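Local coordinates for protein fatty acid amide hydrolase (Candida albicans, PDB 6KVR) that probably hydrolyses the amide bond of monocarboxylic acid amides, such as fatty acid amides, releasing the carboxylate and ammonium, as an enzyme of the amidase signature family, at residues F462-T467 with L543-K548; V147-G152 with E191-V196; H209-N214 with L227-G232; S252-S257 with E290-V295. All blocks are in the same frame, centred on the assembly; numbering follows the deposited sequence.

Contact 1: F462-T467 with L543-K548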
loop_
_atom_site.group_PDB
_atom_site.type_symbol
_atom_site.label_atom_id
_atom_site.label_comp_id
_atom_site.label_asym_id
_atom_site.label_seq_id
_atom_site.Cartn_x
_atom_site.Cartn_y
_atom_site.Cartn_z
ATOM N N PHE A 462 -16.445 -9.029 13.136
ATOM C CA PHE A 462 -16.997 -8.004 12.245
ATOM C C PHE A 462 -17.631 -6.877 13.036
ATOM O O PHE A 462 -18.003 -7.032 14.200
ATOM C CB PHE A 462 -18.040 -8.579 11.283
ATOM C CG PHE A 462 -17.552 -9.771 10.525
ATOM C CD1 PHE A 462 -16.698 -9.617 9.438
ATOM C CD2 PHE A 462 -17.916 -11.051 10.911
ATOM C CE1 PHE A 462 -16.225 -10.724 8.739
ATOM C CE2 PHE A 462 -17.442 -12.165 10.217
ATOM C CZ PHE A 462 -16.594 -11.997 9.126
ATOM N N ILE A 463 -17.756 -5.726 12.379
ATOM C CA ILE A 463 -18.447 -4.567 12.934
ATOM C C ILE A 463 -19.677 -4.306 12.077
ATOM O O ILE A 463 -19.588 -4.246 10.841
ATOM C CB ILE A 463 -17.511 -3.347 13.012
ATOM C CG1 ILE A 463 -16.268 -3.709 13.833
ATOM C CG2 ILE A 463 -18.203 -2.151 13.671
ATOM C CD1 ILE A 463 -15.238 -2.619 13.927
ATOM N N LEU A 464 -20.831 -4.220 12.725
ATOM C CA LEU A 464 -22.105 -3.970 12.066
ATOM C C LEU A 464 -22.525 -2.550 12.405
ATOM O O LEU A 464 -22.444 -2.142 13.572
ATOM C CB LEU A 464 -23.167 -4.968 12.520
ATOM C CG LEU A 464 -24.592 -4.826 11.965
ATOM C CD1 LEU A 464 -24.608 -4.995 10.459
ATOM C CD2 LEU A 464 -25.545 -5.842 12.613
ATOM N N SER A 465 -22.950 -1.792 11.399
ATOM C CA SER A 465 -23.178 -0.371 11.609
ATOM C C SER A 465 -24.123 0.144 10.526
ATOM O O SER A 465 -24.288 -0.505 9.485
ATOM C CB SER A 465 -21.849 0.402 11.581
ATOM O OG SER A 465 -21.351 0.434 10.258
ATOM N N PRO A 466 -24.741 1.314 10.736
ATOM C CA PRO A 466 -25.536 1.936 9.672
ATOM C C PRO A 466 -24.660 2.311 8.488
ATOM O O PRO A 466 -23.436 2.394 8.591
ATOM C CB PRO A 466 -26.121 3.193 10.343
ATOM C CG PRO A 466 -25.926 2.977 11.845
ATOM C CD PRO A 466 -24.680 2.165 11.940
ATOM N N THR A 467 -25.308 2.540 7.342
ATOM C CA THR A 467 -24.620 3.042 6.158
ATOM C C THR A 467 -24.699 4.548 6.040
ATOM O O THR A 467 -23.857 5.152 5.363
ATOM C CB THR A 467 -25.201 2.423 4.883
ATOM O OG1 THR A 467 -25.290 1.004 5.053
ATOM C CG2 THR A 467 -24.280 2.696 3.684
ATOM N N LEU A 543 -27.377 -2.144 5.591
ATOM C CA LEU A 543 -26.433 -1.947 6.684
ATOM C C LEU A 543 -25.037 -2.384 6.248
ATOM O O LEU A 543 -24.873 -3.077 5.240
ATOM C CB LEU A 543 -26.874 -2.735 7.929
ATOM C CG LEU A 543 -28.204 -2.411 8.618
ATOM C CD1 LEU A 543 -28.471 -3.432 9.722
ATOM C CD2 LEU A 543 -28.232 -0.987 9.194
ATOM N N GLN A 544 -24.027 -2.009 7.036
ATOM C CA GLN A 544 -22.637 -2.300 6.714
ATOM C C GLN A 544 -22.054 -3.364 7.636
ATOM O O GLN A 544 -22.242 -3.319 8.857
ATOM C CB GLN A 544 -21.771 -1.046 6.809
ATOM C CG GLN A 544 -22.115 -0.015 5.781
ATOM C CD GLN A 544 -21.121 1.120 5.813
ATOM O OE1 GLN A 544 -20.341 1.287 4.878
ATOM N NE2 GLN A 544 -21.110 1.878 6.907
ATOM N N LEU A 545 -21.311 -4.290 7.039
ATOM C CA LEU A 545 -20.509 -5.284 7.748
ATOM C C LEU A 545 -19.039 -5.092 7.370
ATOM O O LEU A 545 -18.649 -5.323 6.220
ATOM C CB LEU A 545 -20.999 -6.690 7.411
ATOM C CG LEU A 545 -20.545 -7.837 8.319
ATOM C CD1 LEU A 545 -21.342 -7.899 9.618
ATOM C CD2 LEU A 545 -20.694 -9.126 7.538
ATOM N N SER A 546 -18.223 -4.669 8.331
ATOM C CA SER A 546 -16.804 -4.406 8.114
ATOM C C SER A 546 -15.934 -5.467 8.787
ATOM O O SER A 546 -16.174 -5.835 9.940
ATOM C CB SER A 546 -16.415 -3.034 8.666
ATOM O OG SER A 546 -17.306 -2.050 8.200
ATOM N N GLY A 547 -14.903 -5.930 8.074
ATOM C CA GLY A 547 -13.930 -6.851 8.610
ATOM C C GLY A 547 -12.545 -6.234 8.715
ATOM O O GLY A 547 -12.312 -5.094 8.324
ATOM N N LYS A 548 -11.619 -7.017 9.277
ATOM C CA LYS A 548 -10.234 -6.576 9.352
ATOM C C LYS A 548 -9.627 -6.471 7.949
ATOM O O LYS A 548 -10.090 -7.095 6.990
ATOM C CB LYS A 548 -9.405 -7.530 10.220
ATOM C CG LYS A 548 -9.587 -7.337 11.725
ATOM C CD LYS A 548 -9.190 -8.587 12.509
ATOM C CE LYS A 548 -9.505 -9.844 11.709
ATOM N NZ LYS A 548 -9.378 -11.088 12.525
HETATM O O HOH W 1 -19.739 -1.542 9.803
#
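Phe462 starts the antiparallel pairing of strands 462-466 and 540-546, neighbours in the mixed central sheet on which the amidase fold is built; the short axes lie 4.6 Å apart at 162°. Its CB rests on Leu545 CD1 (3.8 Å), while the carbonyl oxygen of Ser546 lies at the edge of its ring, near the ring plane; Val555 and Ala558 of helix 552-565 also touch it. Ile463 forms a hydrogen-bonded pair with Ser546. Both bonds are close to straight, and a water also donates to Ile463 O while bonding to the hydroxyls of Ser465 and Ser546. Ser546 OG has a further partner in Thr494. Leu464, in a non-hydrogen-bonded pair with Leu545, carries its CG opposite the backbone N (chi1 178°), which swings CD1 over to Leu543 CB at 4.1 Å. Its CA-H meets the carbonyl oxygen of Gln544, the same oxygen that takes the Ser465 N-H. Ser465 and Gln544 form the second hydrogen-bonded pair, and Gln544 N reaches Ser465 O at 2.9 Å. Past Pro466 the strand contact passes to side chains. Thr467 crosses the Gln544 side chain at about a right angle, its OG1 3.4 Å from Gln544 CG and bonded to the carbonyl of Gly542. The Gln544 amide is held at both ends, OE1 by Arg259 and NE2 by Tyr483 O and Pro466 O. The last bond, Gln544 NE2 to Pro466 O, is 2.9 Å long, with the donor tilted 22° from the carbonyl plane.

Contact 2: V147-G152 with E191-V196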
loop_
_atom_site.group_PDB
_atom_site.type_symbol
_atom_site.label_atom_id
_atom_site.label_comp_id
_atom_site.label_asym_id
_atom_site.label_seq_id
_atom_site.Cartn_x
_atom_site.Cartn_y
_atom_site.Cartn_z
ATOM N N VAL A 147 -15.405 -18.585 -22.833
ATOM C CA VAL A 147 -14.194 -17.774 -22.820
ATOM C C VAL A 147 -13.607 -17.643 -21.422
ATOM O O VAL A 147 -12.401 -17.414 -21.281
ATOM C CB VAL A 147 -14.506 -16.382 -23.405
ATOM C CG1 VAL A 147 -13.241 -15.573 -23.589
ATOM C CG2 VAL A 147 -15.242 -16.520 -24.723
ATOM N N GLY A 148 -14.432 -17.767 -20.380
ATOM C CA GLY A 148 -13.997 -17.544 -19.019
ATOM C C GLY A 148 -15.205 -17.519 -18.104
ATOM O O GLY A 148 -16.336 -17.706 -18.555
ATOM N N PRO A 149 -14.996 -17.267 -16.806
ATOM C CA PRO A 149 -16.086 -17.454 -15.825
ATOM C C PRO A 149 -17.188 -16.407 -15.871
ATOM O O PRO A 149 -18.185 -16.576 -15.158
ATOM C CB PRO A 149 -15.357 -17.404 -14.478
ATOM C CG PRO A 149 -14.132 -16.624 -14.750
ATOM C CD PRO A 149 -13.716 -16.943 -16.157
ATOM N N LEU A 150 -17.047 -15.331 -16.649
ATOM C CA LEU A 150 -18.105 -14.334 -16.791
ATOM C C LEU A 150 -18.701 -14.348 -18.193
ATOM O O LEU A 150 -19.329 -13.369 -18.610
ATOM C CB LEU A 150 -17.581 -12.935 -16.451
ATOM C CG LEU A 150 -17.085 -12.699 -15.016
ATOM C CD1 LEU A 150 -16.621 -11.265 -14.847
ATOM C CD2 LEU A 150 -18.159 -13.033 -13.982
ATOM N N HIS A 151 -18.489 -15.438 -18.928
ATOM C CA HIS A 151 -18.928 -15.566 -20.310
ATOM C C HIS A 151 -20.419 -15.283 -20.425
ATOM O O HIS A 151 -21.246 -15.988 -19.832
ATOM C CB HIS A 151 -18.596 -16.981 -20.806
ATOM C CG HIS A 151 -19.019 -17.258 -22.218
ATOM N ND1 HIS A 151 -18.116 -17.417 -23.246
ATOM C CD2 HIS A 151 -20.246 -17.440 -22.765
ATOM C CE1 HIS A 151 -18.766 -17.663 -24.370
ATOM N NE2 HIS A 151 -20.061 -17.682 -24.105
ATOM N N GLY A 152 -20.752 -14.222 -21.154
ATOM C CA GLY A 152 -22.133 -13.876 -21.414
ATOM C C GLY A 152 -22.843 -13.118 -20.319
ATOM O O GLY A 152 -24.059 -12.937 -20.417
ATOM N N GLU A 191 -13.845 -7.942 -19.712
ATOM C CA GLU A 191 -14.045 -8.426 -21.075
ATOM C C GLU A 191 -13.295 -9.731 -21.320
ATOM O O GLU A 191 -13.858 -10.688 -21.861
ATOM C CB GLU A 191 -13.601 -7.365 -22.080
ATOM C CG GLU A 191 -13.873 -7.743 -23.515
ATOM C CD GLU A 191 -13.273 -6.750 -24.501
ATOM O OE1 GLU A 191 -13.726 -6.726 -25.673
ATOM O OE2 GLU A 191 -12.340 -6.013 -24.129
ATOM N N LYS A 192 -12.014 -9.791 -20.943
ATOM C CA LYS A 192 -11.260 -11.034 -21.129
ATOM C C LYS A 192 -11.918 -12.208 -20.402
ATOM O O LYS A 192 -11.900 -13.339 -20.895
ATOM C CB LYS A 192 -9.809 -10.855 -20.667
ATOM C CG LYS A 192 -9.025 -9.824 -21.495
ATOM C CD LYS A 192 -7.570 -9.672 -21.037
ATOM C CE LYS A 192 -6.847 -8.586 -21.840
ATOM N NZ LYS A 192 -5.537 -8.188 -21.217
ATOM N N LEU A 193 -12.521 -11.960 -19.240
ATOM C CA LEU A 193 -13.246 -12.999 -18.520
ATOM C C LEU A 193 -14.586 -13.358 -19.175
ATOM O O LEU A 193 -15.224 -14.339 -18.758
ATOM C CB LEU A 193 -13.471 -12.560 -17.072
ATOM C CG LEU A 193 -12.208 -12.408 -16.206
ATOM C CD1 LEU A 193 -12.531 -11.710 -14.887
ATOM C CD2 LEU A 193 -11.574 -13.763 -15.932
ATOM N N GLY A 194 -15.033 -12.591 -20.168
ATOM C CA GLY A 194 -16.216 -12.928 -20.929
ATOM C C GLY A 194 -17.409 -12.016 -20.756
ATOM O O GLY A 194 -18.452 -12.285 -21.368
ATOM N N ALA A 195 -17.304 -10.937 -19.979
ATOM C CA ALA A 195 -18.485 -10.131 -19.690
ATOM C C ALA A 195 -18.968 -9.395 -20.939
ATOM O O ALA A 195 -18.231 -9.212 -21.906
ATOM C CB ALA A 195 -18.196 -9.135 -18.573
ATOM N N VAL A 196 -20.230 -8.969 -20.907
ATOM C CA VAL A 196 -20.858 -8.264 -22.020
ATOM C C VAL A 196 -21.235 -6.867 -21.543
ATOM O O VAL A 196 -21.845 -6.719 -20.476
ATOM C CB VAL A 196 -22.104 -9.010 -22.543
ATOM C CG1 VAL A 196 -22.772 -8.216 -23.654
ATOM C CG2 VAL A 196 -21.744 -10.428 -23.026
#
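Gly194 O takes two hydrogen bonds: from Gly152 N, at 3.0 Å and from above the carbonyl plane, and from the NE of Arg136, whose NH2 binds the next carbonyl, Ala195 O. The CA-H of His151 adds a weaker contact to Gly194 O. One residue earlier, Leu193 O receives the backbone N-H of Leu150, with N and O 3.0 Å apart and the donor tilted 34° from the carbonyl plane. Side chains add to the contact. Leu150 puts its CG opposite its own carbonyl carbon (chi1 -63°), and CD1 comes to 4.1 Å from Leu193 CB, the two leucines meeting at an oblique angle. Leu193 CD2 lies against the Pro149 ring, 3.8 Å from Pro149 CD. The two segments are a type I beta turn, Gly148 to His151, laid against the Schellman motif that ends helix 185-192. Gly194 leaves the helix with positive phi, and its N-H bonds back to Glu191 O; the CA atoms of Gly194 and His151 are 3.8 Å apart, a closeness possible because Gly194 has no side chain. The turn is braced from within: His151 N bonds to Gly148 O, and the imidazole ND1 of His151 accepts Val147 N at 3.0 Å in a nearly straight bond, 27° out of the ring plane. Beyond the turn, Val196 CG2 sits 3.8 Å from Gly152 CA, while the backbone of Val196 is hydrogen-bonded to Ile153 and Ile155, just before and at the start of strand 155-158. Helix 303-317 packs on the turn, with Leu308 against Leu150 and Ala312 and Glu316 against Pro149.

Contact 3: H209-N214 with L227-G232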
loop_
_atom_site.group_PDB
_atom_site.type_symbol
_atom_site.label_atom_id
_atom_site.label_comp_id
_atom_site.label_asym_id
_atom_site.label_seq_id
_atom_site.Cartn_x
_atom_site.Cartn_y
_atom_site.Cartn_z
ATOM N N HIS A 209 -20.279 13.374 -4.372
ATOM C CA HIS A 209 -21.590 13.416 -3.745
ATOM C C HIS A 209 -22.020 11.996 -3.402
ATOM O O HIS A 209 -21.758 11.052 -4.152
ATOM C CB HIS A 209 -22.736 13.992 -4.647
ATOM C CG HIS A 209 -22.423 15.261 -5.374
ATOM N ND1 HIS A 209 -23.397 15.963 -6.065
ATOM C CD2 HIS A 209 -21.271 15.954 -5.542
ATOM C CE1 HIS A 209 -22.859 17.035 -6.615
ATOM N NE2 HIS A 209 -21.571 17.050 -6.324
ATOM N N LEU A 210 -22.749 11.851 -2.305
ATOM C CA LEU A 210 -23.547 10.636 -2.136
ATOM C C LEU A 210 -24.896 10.766 -2.841
ATOM O O LEU A 210 -25.939 10.377 -2.312
ATOM C CB LEU A 210 -23.713 10.314 -0.654
ATOM C CG LEU A 210 -22.417 9.945 0.089
ATOM C CD1 LEU A 210 -22.713 9.323 1.461
ATOM C CD2 LEU A 210 -21.502 9.024 -0.727
ATOM N N ASP A 211 -24.859 11.296 -4.062
ATOM C CA ASP A 211 -26.003 11.676 -4.890
ATOM C C ASP A 211 -25.489 11.804 -6.325
ATOM O O ASP A 211 -24.320 11.512 -6.592
ATOM C CB ASP A 211 -26.628 12.979 -4.381
ATOM C CG ASP A 211 -27.981 13.256 -4.996
ATOM O OD1 ASP A 211 -28.341 14.452 -5.118
ATOM O OD2 ASP A 211 -28.686 12.276 -5.359
ATOM N N SER A 212 -26.333 12.312 -7.246
ATOM C CA SER A 212 -26.056 12.173 -8.673
ATOM C C SER A 212 -26.022 13.459 -9.507
ATOM O O SER A 212 -25.680 13.377 -10.699
ATOM C CB SER A 212 -27.086 11.224 -9.315
ATOM O OG SER A 212 -28.388 11.447 -8.801
ATOM N N ALA A 213 -26.345 14.631 -8.950
ATOM C CA ALA A 213 -26.542 15.808 -9.804
ATOM C C ALA A 213 -25.323 16.066 -10.677
ATOM O O ALA A 213 -24.195 16.139 -10.188
ATOM C CB ALA A 213 -26.852 17.053 -8.966
ATOM N N ASN A 214 -25.559 16.184 -11.982
ATOM C CA ASN A 214 -24.516 16.538 -12.935
ATOM C C ASN A 214 -25.141 17.341 -14.075
ATOM O O ASN A 214 -26.364 17.352 -14.259
ATOM C CB ASN A 214 -23.816 15.287 -13.474
ATOM C CG ASN A 214 -24.729 14.456 -14.360
ATOM O OD1 ASN A 214 -24.882 14.740 -15.551
ATOM N ND2 ASN A 214 -25.339 13.421 -13.783
ATOM N N LEU A 227 -39.123 9.535 -5.661
ATOM C CA LEU A 227 -38.776 10.835 -5.093
ATOM C C LEU A 227 -37.335 10.843 -4.571
ATOM O O LEU A 227 -36.672 11.892 -4.595
ATOM C CB LEU A 227 -39.762 11.216 -3.985
ATOM C CG LEU A 227 -39.481 12.517 -3.209
ATOM C CD1 LEU A 227 -39.580 13.760 -4.089
ATOM C CD2 LEU A 227 -40.416 12.652 -2.023
ATOM N N LEU A 228 -36.821 9.691 -4.132
ATOM C CA LEU A 228 -35.535 9.655 -3.444
ATOM C C LEU A 228 -34.364 9.523 -4.414
ATOM O O LEU A 228 -34.498 9.056 -5.549
ATOM C CB LEU A 228 -35.485 8.508 -2.430
ATOM C CG LEU A 228 -36.752 8.454 -1.562
ATOM C CD1 LEU A 228 -36.700 7.265 -0.626
ATOM C CD2 LEU A 228 -36.954 9.790 -0.788
ATOM N N SER A 229 -33.196 9.947 -3.939
ATOM C CA SER A 229 -31.954 9.703 -4.653
ATOM C C SER A 229 -31.597 8.219 -4.638
ATOM O O SER A 229 -31.874 7.496 -3.677
ATOM C CB SER A 229 -30.822 10.501 -4.013
ATOM O OG SER A 229 -29.573 9.933 -4.341
ATOM N N SER A 230 -30.947 7.767 -5.708
ATOM C CA SER A 230 -30.344 6.439 -5.715
ATOM C C SER A 230 -28.937 6.441 -5.131
ATOM O O SER A 230 -28.307 5.378 -5.076
ATOM C CB SER A 230 -30.322 5.865 -7.140
ATOM O OG SER A 230 -29.280 6.444 -7.929
ATOM N N GLY A 231 -28.442 7.592 -4.683
ATOM C CA GLY A 231 -27.134 7.691 -4.063
ATOM C C GLY A 231 -26.046 8.131 -5.020
ATOM O O GLY A 231 -26.297 8.660 -6.105
ATOM N N GLY A 232 -24.810 7.913 -4.589
ATOM C CA GLY A 232 -23.648 8.215 -5.402
ATOM C C GLY A 232 -22.392 7.961 -4.594
ATOM O O GLY A 232 -22.454 7.603 -3.420
HETATM O O HOH W 2 -28.652 9.216 -7.408
#
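Asp211 and Ser229 meet through carboxylate and hydroxyl, with Ser229 OG donating to Asp211 OD2 at 2.7 Å. The hydroxyl comes to the anti side of OD2, 31° out of the carboxylate plane. Both groups extend away from their own backbone nitrogens, with Asp211 chi1 at -167°, and this brings the carboxylate back to the opposite segment although its CB points away from it. The other oxygen, OD1, is held by the backbone N of Glu476, so each carboxylate oxygen has a donor. Ser229 OG also works as an acceptor: Gly231 N bonds to it at 2.6 Å, which makes an ST turn. A water stands beside this turn. It bonds to Gly231 O at 2.7 Å, to Ser230 OG and, at 2.6 Å, to Ser212 OG, a hydroxyl bonded also to Thr220 N. Segment 227-232 opens the glycine- and serine-rich region of the amidase signature, and Gly232 directly precedes Ser233, predicted to be a charge-relay and substrate-binding residue. Across the glycines, backbones meet closely. Leu210 O faces Gly231 CA, and the CA-H of Gly232 points almost straight at Asp211 O. Gly232 lies close against Asp211 O and His209 O, where the backbones have room to meet because it has no side chain; Gly231 has positive phi. Leu210 lays CD2 3.2 Å from Gly232 O, while its CA-H points to the same oxygen. The imidazole of His209 leads off from the contact toward helix 417-423, where NE2 bonds to Thr419 OG1.

Contact 4: S252-S257 with E290-V295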
loop_
_atom_site.group_PDB
_atom_site.type_symbol
_atom_site.label_atom_id
_atom_site.label_comp_id
_atom_site.label_asym_id
_atom_site.label_seq_id
_atom_site.Cartn_x
_atom_site.Cartn_y
_atom_site.Cartn_z
ATOM N N SER A 252 -16.900 2.625 -7.782
ATOM C CA SER A 252 -15.708 3.006 -7.051
ATOM C C SER A 252 -16.156 3.663 -5.752
ATOM O O SER A 252 -17.305 4.097 -5.623
ATOM C CB SER A 252 -14.829 3.957 -7.868
ATOM O OG SER A 252 -15.520 5.181 -8.084
ATOM N N ASP A 253 -15.245 3.727 -4.781
ATOM C CA ASP A 253 -15.640 4.081 -3.415
ATOM C C ASP A 253 -14.456 4.779 -2.750
ATOM O O ASP A 253 -13.437 4.165 -2.426
ATOM C CB ASP A 253 -16.107 2.860 -2.628
ATOM C CG ASP A 253 -16.804 3.219 -1.290
ATOM O OD1 ASP A 253 -16.215 3.966 -0.469
ATOM O OD2 ASP A 253 -17.938 2.713 -1.039
ATOM N N ILE A 254 -14.570 6.080 -2.685
ATOM C CA ILE A 254 -13.976 6.923 -1.678
ATOM C C ILE A 254 -15.200 7.509 -0.990
ATOM O O ILE A 254 -16.238 7.715 -1.643
ATOM C CB ILE A 254 -13.073 7.993 -2.339
ATOM C CG1 ILE A 254 -11.763 8.219 -1.572
ATOM C CG2 ILE A 254 -13.817 9.308 -2.557
ATOM C CD1 ILE A 254 -10.744 9.142 -2.319
ATOM N N GLY A 255 -15.144 7.672 0.323
ATOM C CA GLY A 255 -16.273 8.283 1.032
ATOM C C GLY A 255 -17.572 7.494 1.114
ATOM O O GLY A 255 -18.466 7.893 1.886
ATOM N N GLY A 256 -17.742 6.417 0.348
ATOM C CA GLY A 256 -18.967 5.635 0.440
ATOM C C GLY A 256 -19.672 5.394 -0.881
ATOM O O GLY A 256 -20.820 4.947 -0.900
ATOM N N SER A 257 -18.994 5.662 -1.997
ATOM C CA SER A 257 -19.663 5.695 -3.293
ATOM C C SER A 257 -20.024 4.309 -3.853
ATOM O O SER A 257 -20.640 4.271 -4.917
ATOM C CB SER A 257 -18.799 6.462 -4.300
ATOM O OG SER A 257 -18.458 7.746 -3.781
ATOM N N GLU A 290 -2.962 9.570 -2.255
ATOM C CA GLU A 290 -2.623 8.319 -1.604
ATOM C C GLU A 290 -2.999 8.281 -0.130
ATOM O O GLU A 290 -2.920 7.206 0.482
ATOM C CB GLU A 290 -1.110 8.085 -1.716
ATOM C CG GLU A 290 -0.663 7.204 -2.830
ATOM C CD GLU A 290 0.760 6.732 -2.593
ATOM O OE1 GLU A 290 1.634 7.593 -2.298
ATOM O OE2 GLU A 290 0.992 5.502 -2.670
ATOM N N SER A 291 -3.337 9.418 0.473
ATOM C CA SER A 291 -3.641 9.427 1.901
ATOM C C SER A 291 -4.916 8.642 2.204
ATOM O O SER A 291 -4.977 7.917 3.205
ATOM C CB SER A 291 -3.738 10.866 2.407
ATOM O OG SER A 291 -2.439 11.477 2.445
ATOM N N VAL A 292 -5.939 8.770 1.361
ATOM C CA VAL A 292 -7.122 7.916 1.450
ATOM C C VAL A 292 -7.433 7.436 0.037
ATOM O O VAL A 292 -8.203 8.075 -0.702
ATOM C CB VAL A 292 -8.309 8.632 2.127
ATOM C CG1 VAL A 292 -8.625 9.997 1.489
ATOM C CG2 VAL A 292 -9.533 7.731 2.136
ATOM N N PRO A 293 -6.828 6.336 -0.396
ATOM C CA PRO A 293 -6.978 5.927 -1.796
ATOM C C PRO A 293 -8.371 5.387 -2.084
ATOM O O PRO A 293 -9.002 4.739 -1.244
ATOM C CB PRO A 293 -5.900 4.845 -1.975
ATOM C CG PRO A 293 -5.580 4.368 -0.608
ATOM C CD PRO A 293 -5.848 5.511 0.333
ATOM N N ALA A 294 -8.846 5.687 -3.285
ATOM C CA ALA A 294 -10.099 5.165 -3.783
ATOM C C ALA A 294 -9.986 3.664 -4.029
ATOM O O ALA A 294 -8.908 3.069 -3.986
ATOM C CB ALA A 294 -10.501 5.879 -5.071
ATOM N N VAL A 295 -11.130 3.050 -4.301
ATOM C CA VAL A 295 -11.233 1.607 -4.419
ATOM C C VAL A 295 -12.345 1.325 -5.412
ATOM O O VAL A 295 -13.289 2.106 -5.544
ATOM C CB VAL A 295 -11.495 0.995 -3.020
ATOM C CG1 VAL A 295 -12.821 0.239 -2.959
ATOM C CG2 VAL A 295 -10.330 0.162 -2.564
HETATM O O HOH W 3 -11.592 3.898 -0.357
#
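Asp253 turns its CG opposite the backbone N (chi1 -168°), which carries its carboxylate away from the facing segment, whereas Ile254, with an unusual chi1 of -139°, sends CD1 across to it. There CD1 lies 3.2 Å from Val292 O and 4.3 Å from Ala294 CB, and CG1 comes to 4.4 Å from Val292 CG2. Backbone atoms carry the rest: Asp253 N bonds to Val295 O at 2.7 Å, bent to 137° at the hydrogen, and the CA-H of Ser252 approaches the same oxygen. A water bridges the segments further along, donating to Asp253 O and to Pro293 O (2.9 Å). The Asp253 carboxylate finds its partners outside the facing segment: OD2 forms a salt bridge with Arg259 and accepts Ile258 N, while OD1 takes Asn488 ND2 and, weakly, Gly256 N. This would help hold the glycine-rich loop of the amidase signature, where Ile254 to Ser257 are predicted to bind substrate and Ser257 to form the acyl-ester intermediate. Ser252 OG is hydrogen-bonded to Lys158 NZ, the predicted charge-relay lysine. Glu290 reaches Arg444 of the second subunit in a salt bridge. The contact lies where strands 248-253 and 295-300 adjoin in the central sheet; Val295 packs on Arg271 of strand 268-271, and Val292 is covered by helix 385-397.

Overall arrangement
From the N terminus, contact 2 comes first: it closes the chain from the loop after helix 126-143 to the end of helix 185-192. Contact 3 then closes a short loop around strand 221-222, just ahead of helix 235-243, and contact 4 joins the end of strand 248-253 to the approach to strand 295-300. Contact 1 closes the last loop, pairing strands 462-466 and 540-546. The four loops follow in series, without nesting or crossing. Contacts 3 and 4 touch, Gly232 C lying 3.9 Å from Ser257 CB, around the predicted active site; contacts 1 and 4 share the sheet, with centres about 17 Å apart. Contact 2 stands apart, about 16 Å from contact 4 at the nearest atoms.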